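Local coordinates for protein exonuclease (Laribacter hongkongensis, PDB 3SYY) that probably digests double-stranded DNA from the 5' end toward the 3' end, as a magnesium-binding alkaline exonuclease of the PDDEXK clan, at residues Ala193-Glu196 against Tyr197-Lys201. Numbering follows the deposited sequence.
Sequences AEIE and YLKRK
E196 and R200, one turn apart on the same helix, run side by side with their ends pointing the same way. The carboxylate plane stands 80° from the guanidinium plane, and OE2 of E196 lies at the guanidinium edge, in its plane, 4.0 Å from NE of R200. At that length the salt bridge is a loose electrostatic pairing. R200 gets there with a chain extended from CG to NE, whereas E196, its chain bent at chi2 (99°), has its carboxylate beside the NE end of the arginine; the CG of E196 is itself 3.8 Å from NE of R200.

On another flank of the helix E194 and L198 cross at a slant. The methyl CD2 of L198 packs 3.6 Å from CG of E194, which reaches it by standing anti to the backbone N. With chi2 of L198 almost eclipsed (-6°), CD2 also comes within 3.2 Å of O of E194, a tight and probably strained fit. The same oxygen accepts the L198 amide N-H, N to O 2.9 Å. OE2 of E194 forms a salt bridge with NZ of K126 of the second subunit. Next to this pair, I195 and K199 head in a common direction: the extended lysine passes CG2 of I195, its ammonium NZ in van der Waals approach 3.8 Å from that methyl.

Beneath the side chains the backbone keeps regular i to i+4 bonding, Y197 N to A193 O being 2.8 Å and R200 N to E196 O 2.9 Å.

All of this belongs to the far part of the long C-terminal helix 174-205, away from the two magnesium ions. E194 and L198 pack on I44 of helix 34-49, while I195 meets R47 and K199 meets L48. E194 also packs on W119, and L198 and K199 on M163, both of the second subunit; this face of helix 174-205 thus lies against both helix 34-49 and the neighbouring subunit.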
loop_
_atom_site.group_PDB
_atom_site.type_symbol
_atom_site.label_atom_id
_atom_site.label_comp_id
_atom_site.label_asym_id
_atom_site.label_seq_id
_atom_site.Cartn_x
_atom_site.Cartn_y
_atom_site.Cartn_z
ATOM N N ALA A 193 31.316 -4.971 8.975
ATOM C CA ALA A 193 31.422 -5.660 10.259
ATOM C C ALA A 193 30.247 -6.587 10.483
ATOM O O ALA A 193 30.408 -7.696 11.002
ATOM C CB ALA A 193 31.501 -4.660 11.400
ATOM N N GLU A 194 29.046 -6.132 10.122
ATOM C CA GLU A 194 27.903 -6.979 10.332
ATOM C C GLU A 194 27.990 -8.266 9.519
ATOM O O GLU A 194 27.668 -9.346 10.030
ATOM C CB GLU A 194 26.601 -6.224 10.166
ATOM C CG GLU A 194 25.435 -7.101 10.322
ATOM C CD GLU A 194 24.461 -6.611 11.395
ATOM O OE1 GLU A 194 24.559 -5.464 11.875
ATOM O OE2 GLU A 194 23.588 -7.406 11.739
ATOM N N ILE A 195 28.424 -8.139 8.274
ATOM C CA ILE A 195 28.626 -9.255 7.394
ATOM C C ILE A 195 29.727 -10.200 7.950
ATOM O O ILE A 195 29.552 -11.403 7.960
ATOM C CB ILE A 195 28.995 -8.767 6.034
ATOM C CG1 ILE A 195 27.717 -8.160 5.375
ATOM C CG2 ILE A 195 29.479 -9.934 5.160
ATOM C CD1 ILE A 195 28.020 -7.344 4.184
ATOM N N GLU A 196 30.818 -9.603 8.419
ATOM C CA GLU A 196 31.912 -10.386 9.031
ATOM C C GLU A 196 31.424 -11.147 10.254
ATOM O O GLU A 196 31.700 -12.330 10.396
ATOM C CB GLU A 196 33.000 -9.430 9.464
ATOM C CG GLU A 196 34.102 -10.104 10.193
ATOM C CD GLU A 196 35.227 -10.332 9.260
ATOM O OE1 GLU A 196 34.995 -11.066 8.254
ATOM O OE2 GLU A 196 36.312 -9.739 9.514
ATOM N N TYR A 197 30.691 -10.439 11.118
ATOM C CA TYR A 197 30.099 -10.994 12.318
ATOM C C TYR A 197 29.161 -12.137 12.072
ATOM O O TYR A 197 29.290 -13.203 12.723
ATOM C CB TYR A 197 29.401 -9.895 13.066
ATOM C CG TYR A 197 29.101 -10.097 14.521
ATOM C CD1 TYR A 197 30.142 -10.278 15.475
ATOM C CD2 TYR A 197 27.784 -10.003 14.983
ATOM C CE1 TYR A 197 29.846 -10.369 16.828
ATOM C CE2 TYR A 197 27.477 -10.146 16.329
ATOM C CZ TYR A 197 28.518 -10.327 17.246
ATOM O OH TYR A 197 28.207 -10.369 18.570
ATOM N N LEU A 198 28.206 -11.947 11.155
ATOM C CA LEU A 198 27.289 -13.021 10.794
ATOM C C LEU A 198 28.037 -14.239 10.262
ATOM O O LEU A 198 27.715 -15.407 10.601
ATOM C CB LEU A 198 26.317 -12.569 9.715
ATOM C CG LEU A 198 25.009 -11.855 10.079
ATOM C CD1 LEU A 198 24.650 -11.728 11.565
ATOM C CD2 LEU A 198 24.796 -10.527 9.259
ATOM N N LYS A 199 29.002 -13.975 9.401
ATOM C CA LYS A 199 29.755 -15.059 8.768
ATOM C C LYS A 199 30.583 -15.895 9.794
ATOM O O LYS A 199 30.607 -17.147 9.712
ATOM C CB LYS A 199 30.647 -14.511 7.637
ATOM C CG LYS A 199 29.936 -14.371 6.264
ATOM C CD LYS A 199 30.934 -13.816 5.262
ATOM C CE LYS A 199 30.306 -13.630 3.929
ATOM N NZ LYS A 199 31.179 -12.695 3.126
ATOM N N ARG A 200 31.267 -15.193 10.698
ATOM C CA ARG A 200 32.093 -15.826 11.753
ATOM C C ARG A 200 31.233 -16.686 12.663
ATOM O O ARG A 200 31.573 -17.851 12.926
ATOM C CB ARG A 200 32.842 -14.762 12.538
ATOM C CG ARG A 200 34.079 -14.273 11.783
ATOM C CD ARG A 200 34.879 -13.339 12.614
ATOM N NE ARG A 200 36.096 -12.897 11.934
ATOM C CZ ARG A 200 37.249 -13.569 11.914
ATOM N NH1 ARG A 200 37.377 -14.752 12.511
ATOM N NH2 ARG A 200 38.286 -13.044 11.286
ATOM N N LYS A 201 30.067 -16.155 13.051
ATOM C CA LYS A 201 29.100 -16.931 13.829
ATOM C C LYS A 201 28.619 -18.154 13.131
ATOM O O LYS A 201 28.605 -19.213 13.758
ATOM C CB LYS A 201 27.887 -16.098 14.234
ATOM C CG LYS A 201 28.178 -15.190 15.358
ATOM C CD LYS A 201 26.947 -14.351 15.690
ATOM C CE LYS A 201 27.073 -13.850 17.111
ATOM N NZ LYS A 201 25.955 -12.917 17.498
#